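Local coordinates for protein flavocytochrome C3 fumarate reductase (Shewanella frigidimarina, PDB 1QO8) that reduces fumarate to succinate in vitro, an essentially one-way reaction at FAD, and carries four covalently bound c-type hemes for electron transfer, at residues V273-V278 with M343-I347. Numbering follows the deposited sequence.
Sequences VVKLVV and MAKEI. With FAD (flavin-adenine dinucleotide), chain G.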
ATOM      1  N   VAL A 273      -5.400 -21.833   4.409  1.00 42.25           N
ATOM      2  CA  VAL A 273      -4.601 -21.762   3.198  1.00 43.75           C
ATOM      3  C   VAL A 273      -3.440 -20.780   3.497  1.00 44.37           C
ATOM      4  O   VAL A 273      -3.708 -19.709   4.070  1.00 38.31           O
ATOM      5  CB  VAL A 273      -5.400 -21.278   1.988  1.00 42.19           C
ATOM      6  CG1 VAL A 273      -4.399 -20.972   0.847  1.00 40.01           C
ATOM      7  CG2 VAL A 273      -6.431 -22.305   1.530  1.00 41.27           C
ATOM      8  N   VAL A 274      -2.222 -21.236   3.205  1.00 40.66           N
ATOM      9  CA  VAL A 274      -1.015 -20.481   3.523  1.00 40.02           C
ATOM     10  C   VAL A 274      -0.124 -20.095   2.364  1.00 40.72           C
ATOM     11  O   VAL A 274       0.782 -19.272   2.428  1.00 41.58           O
ATOM     12  CB  VAL A 274      -0.210 -21.255   4.552  1.00 43.56           C
ATOM     13  CG1 VAL A 274      -0.813 -21.309   5.934  1.00 41.61           C
ATOM     14  CG2 VAL A 274       0.096 -22.715   4.077  1.00 43.34           C
ATOM     15  N   LYS A 275      -0.350 -20.620   1.142  1.00 42.11           N
ATOM     16  CA  LYS A 275       0.408 -20.279  -0.018  1.00 42.41           C
ATOM     17  C   LYS A 275      -0.330 -20.628  -1.288  1.00 40.92           C
ATOM     18  O   LYS A 275      -1.060 -21.611  -1.271  1.00 44.27           O
ATOM     19  CB  LYS A 275       1.740 -21.106   0.036  1.00 43.73           C
ATOM     20  CG  LYS A 275       2.720 -20.455  -0.946  1.00 51.39           C
ATOM     21  CD  LYS A 275       4.087 -21.124  -0.916  1.00 55.21           C
ATOM     22  CE  LYS A 275       5.084 -20.033  -1.326  1.00 61.06           C
ATOM     23  NZ  LYS A 275       5.636 -20.314  -2.684  1.00 63.49           N
ATOM     24  N   LEU A 276      -0.297 -19.836  -2.312  1.00 41.37           N
ATOM     25  CA  LEU A 276      -0.841 -20.237  -3.604  1.00 43.33           C
ATOM     26  C   LEU A 276       0.365 -20.836  -4.384  1.00 47.31           C
ATOM     27  O   LEU A 276       1.474 -20.275  -4.332  1.00 45.21           O
ATOM     28  CB  LEU A 276      -1.405 -19.047  -4.370  1.00 45.53           C
ATOM     29  CG  LEU A 276      -2.529 -18.233  -3.673  1.00 49.02           C
ATOM     30  CD1 LEU A 276      -2.677 -16.847  -4.292  1.00 45.51           C
ATOM     31  CD2 LEU A 276      -3.859 -18.967  -3.726  1.00 50.86           C
ATOM     32  N   VAL A 277       0.131 -21.917  -5.086  1.00 48.61           N
ATOM     33  CA  VAL A 277       1.259 -22.645  -5.723  1.00 46.73           C
ATOM     34  C   VAL A 277       1.171 -22.253  -7.189  1.00 47.70           C
ATOM     35  O   VAL A 277       0.140 -22.407  -7.834  1.00 46.83           O
ATOM     36  CB  VAL A 277       1.120 -24.166  -5.602  1.00 46.43           C
ATOM     37  CG1 VAL A 277       2.356 -24.927  -6.207  1.00 43.27           C
ATOM     38  CG2 VAL A 277       0.914 -24.516  -4.138  1.00 44.19           C
ATOM     39  N   VAL A 278       2.245 -21.669  -7.695  1.00 50.44           N
ATOM     40  CA  VAL A 278       2.234 -21.310  -9.137  1.00 53.87           C
ATOM     41  C   VAL A 278       3.185 -22.245  -9.890  1.00 56.22           C
ATOM     42  O   VAL A 278       4.222 -22.617  -9.319  1.00 55.56           O
ATOM     43  CB  VAL A 278       2.670 -19.839  -9.220  1.00 54.65           C
ATOM     44  CG1 VAL A 278       3.004 -19.386 -10.631  1.00 53.56           C
ATOM     45  CG2 VAL A 278       1.558 -18.966  -8.608  1.00 54.85           C
ATOM     46  N   MET A 343      -1.160 -13.584   0.379  1.00 45.10           N
ATOM     47  CA  MET A 343      -0.785 -14.681  -0.506  1.00 46.27           C
ATOM     48  C   MET A 343      -0.809 -14.223  -1.971  1.00 44.55           C
ATOM     49  O   MET A 343      -0.022 -14.665  -2.807  1.00 44.49           O
ATOM     50  CB  MET A 343      -1.802 -15.862  -0.405  1.00 42.41           C
ATOM     51  CG  MET A 343      -1.506 -16.643   0.855  1.00 46.83           C
ATOM     52  SD  MET A 343      -2.594 -18.050   1.124  1.00 47.35           S
ATOM     53  CE  MET A 343      -4.250 -17.501   0.934  1.00 48.83           C
ATOM     54  N   ALA A 344      -1.743 -13.343  -2.296  1.00 43.35           N
ATOM     55  CA  ALA A 344      -1.886 -12.814  -3.645  1.00 43.09           C
ATOM     56  C   ALA A 344      -0.712 -11.902  -3.993  1.00 45.51           C
ATOM     57  O   ALA A 344      -0.052 -12.030  -5.057  1.00 46.93           O
ATOM     58  CB  ALA A 344      -3.224 -12.193  -4.008  1.00 42.36           C
ATOM     59  N   LYS A 345      -0.343 -11.019  -3.117  1.00 43.47           N
ATOM     60  CA  LYS A 345       0.736 -10.080  -3.247  1.00 46.62           C
ATOM     61  C   LYS A 345       2.084 -10.803  -3.469  1.00 48.11           C
ATOM     62  O   LYS A 345       2.838 -10.487  -4.356  1.00 48.96           O
ATOM     63  CB  LYS A 345       0.841  -9.236  -1.961  1.00 43.74           C
ATOM     64  CG  LYS A 345       1.689  -7.987  -2.253  1.00 44.31           C
ATOM     65  CD  LYS A 345       2.195  -7.236  -1.030  1.00 43.56           C
ATOM     66  CE  LYS A 345       2.224  -7.957   0.293  1.00 45.47           C
ATOM     67  NZ  LYS A 345       2.605  -7.130   1.496  1.00 47.29           N
ATOM     68  N   GLU A 346       2.338 -11.818  -2.688  1.00 49.20           N
ATOM     69  CA  GLU A 346       3.504 -12.673  -2.669  1.00 52.57           C
ATOM     70  C   GLU A 346       3.721 -13.354  -4.027  1.00 51.63           C
ATOM     71  O   GLU A 346       4.881 -13.600  -4.322  1.00 50.21           O
ATOM     72  CB  GLU A 346       3.316 -13.681  -1.545  1.00 56.05           C
ATOM     73  CG  GLU A 346       4.448 -14.588  -1.177  1.00 63.59           C
ATOM     74  CD  GLU A 346       4.129 -15.818  -0.377  1.00 68.01           C
ATOM     75  OE1 GLU A 346       3.118 -15.929   0.372  1.00 69.93           O
ATOM     76  OE2 GLU A 346       4.956 -16.788  -0.537  1.00 70.88           O
ATOM     77  N   ILE A 347       2.740 -13.688  -4.851  1.00 49.54           N
ATOM     78  CA  ILE A 347       2.979 -14.239  -6.151  1.00 50.80           C
ATOM     79  C   ILE A 347       2.875 -13.209  -7.255  1.00 51.17           C
ATOM     80  O   ILE A 347       2.948 -13.651  -8.399  1.00 51.75           O
ATOM     81  CB  ILE A 347       2.072 -15.466  -6.462  1.00 53.06           C
ATOM     82  CG1 ILE A 347       0.631 -15.004  -6.431  1.00 53.60           C
ATOM     83  CG2 ILE A 347       2.356 -16.555  -5.437  1.00 51.22           C
ATOM     84  CD1 ILE A 347      -0.382 -15.488  -7.417  1.00 54.20           C
TER
HETATM   85  PA  FAD G 605     -15.978 -12.883   5.257  1.00 37.10           P
HETATM   86  O1A FAD G 605     -17.442 -13.034   5.532  1.00 36.29           O
HETATM   87  O2A FAD G 605     -15.142 -12.375   6.195  1.00 34.89           O
HETATM   88  O5B FAD G 605     -15.502 -14.380   5.297  1.00 38.68           O
HETATM   89  C5B FAD G 605     -14.136 -14.807   4.892  1.00 37.74           C
HETATM   90  C4B FAD G 605     -13.967 -16.356   5.297  1.00 37.13           C
HETATM   91  O4B FAD G 605     -12.563 -16.676   4.841  1.00 36.70           O
HETATM   92  C3B FAD G 605     -13.881 -16.531   6.849  1.00 36.57           C
HETATM   93  O3B FAD G 605     -14.789 -17.314   7.483  1.00 34.67           O
HETATM   94  C2B FAD G 605     -12.345 -16.670   7.158  1.00 37.21           C
HETATM   95  O2B FAD G 605     -12.024 -17.496   8.305  1.00 40.43           O
HETATM   96  C1B FAD G 605     -11.931 -17.428   5.953  1.00 36.52           C
HETATM   97  N9A FAD G 605     -10.502 -17.290   5.646  1.00 40.56           N
HETATM   98  C8A FAD G 605      -9.697 -16.188   5.789  1.00 37.92           C
HETATM   99  N7A FAD G 605      -8.445 -16.451   5.533  1.00 38.16           N
HETATM  100  C5A FAD G 605      -8.403 -17.801   5.196  1.00 37.60           C
HETATM  101  C6A FAD G 605      -7.309 -18.720   4.896  1.00 38.01           C
HETATM  102  N6A FAD G 605      -6.054 -18.368   4.836  1.00 38.15           N
HETATM  103  N1A FAD G 605      -7.706 -19.982   4.597  1.00 37.75           N
HETATM  104  C2A FAD G 605      -9.002 -20.425   4.727  1.00 39.56           C
HETATM  105  N3A FAD G 605     -10.068 -19.646   5.020  1.00 38.68           N
HETATM  106  C4A FAD G 605      -9.683 -18.365   5.266  1.00 38.96           C
HETATM  107  N1  FAD G 605     -21.837  -4.787   4.813  1.00 45.98           N
HETATM  108  C2  FAD G 605     -22.981  -4.611   4.209  1.00 47.89           C
HETATM  109  O2  FAD G 605     -23.175  -4.403   3.057  1.00 45.75           O
HETATM  110  N3  FAD G 605     -24.227  -4.655   4.906  1.00 52.54           N
HETATM  111  C4  FAD G 605     -24.139  -4.911   6.270  1.00 53.17           C
HETATM  112  O4  FAD G 605     -25.140  -4.914   6.929  1.00 56.32           O
HETATM  113  C4X FAD G 605     -22.841  -5.040   6.927  1.00 48.56           C
HETATM  114  N5  FAD G 605     -22.771  -5.221   8.255  1.00 46.53           N
HETATM  115  C5X FAD G 605     -21.581  -5.423   8.868  1.00 44.72           C
HETATM  116  C6  FAD G 605     -21.582  -5.623  10.255  1.00 43.24           C
HETATM  117  C7  FAD G 605     -20.391  -5.839  10.905  1.00 45.29           C
HETATM  118  C7M FAD G 605     -20.307  -6.063  12.382  1.00 43.57           C
HETATM  119  C8  FAD G 605     -19.181  -5.893  10.124  1.00 44.00           C
HETATM  120  C8M FAD G 605     -17.885  -6.200  10.812  1.00 44.80           C
HETATM  121  C9  FAD G 605     -19.181  -5.730   8.763  1.00 40.94           C
HETATM  122  C9A FAD G 605     -20.359  -5.494   8.093  1.00 42.13           C
HETATM  123  N10 FAD G 605     -20.481  -5.277   6.706  1.00 41.14           N
HETATM  124  C10 FAD G 605     -21.663  -5.052   6.111  1.00 44.56           C
HETATM  125  C1' FAD G 605     -19.368  -5.687   5.793  1.00 43.11           C
HETATM  126  C2' FAD G 605     -19.711  -7.062   5.127  1.00 41.42           C
HETATM  127  O2' FAD G 605     -20.309  -7.783   6.256  1.00 42.40           O
HETATM  128  C3' FAD G 605     -18.347  -7.763   4.910  1.00 39.59           C
HETATM  129  O3' FAD G 605     -17.508  -6.983   4.047  1.00 42.08           O
HETATM  130  C4' FAD G 605     -18.614  -8.960   3.937  1.00 41.19           C
HETATM  131  O4' FAD G 605     -19.438  -9.867   4.730  1.00 37.41           O
HETATM  132  C5' FAD G 605     -17.222  -9.656   3.724  1.00 36.37           C
HETATM  133  O5' FAD G 605     -17.616 -11.039   3.112  1.00 41.82           O
HETATM  134  P   FAD G 605     -16.562 -12.034   2.592  1.00 38.53           P
HETATM  135  O1P FAD G 605     -17.373 -13.190   2.054  1.00 38.39           O
HETATM  136  O2P FAD G 605     -15.759 -11.261   1.754  1.00 38.75           O
HETATM  137  O3P FAD G 605     -15.751 -12.303   3.763  1.00 35.93           O
HETATM  138  O   HOH W   1       1.012 -17.180  -1.955  1.00 46.57           O
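In the FAD-binding domain, strand 271-278, which holds the adenine of the cofactor by its backbone, packs on the C-terminal part of helix 339-346 and on Ile347. Val273 N donates to FAD N1A (3.0 Å, 166°) and Val273 O accepts from N6A, a two-bond grip on the Watson-Crick edge of the adenine. Met343 runs straight as far as SD and bends only at chi3 (-49°). Its sulfur lies 3.4 Å from Lys275 N, beside the classic beta bulge that Val274 and Lys275 form opposite Val288. Its CE turns back onto Val273 CG1, a tight 3.5 Å. Replacing Met343 by alanine is likely to open a gap beneath the bulge and strip Val273 CG1 of this packing partner. Farther along, Leu276 crosses Met343 at about a right angle, its CD1 near Met343 O, and also packs on Val304 and Leu306 of strand 303-306. Ile347 sets CD1 4.1 Å from Leu276 CD1 and turns CG2 to Val278 CG2. A water accepts from Leu276 N and donates to Met343 O at 2.8 Å, with a weak third bond to Glu346 OE1; Glu346 OE2 lies 3.3 Å from Lys275 CE, while Lys275 NZ stays 4.2 Å from OE2, too far for a salt bridge.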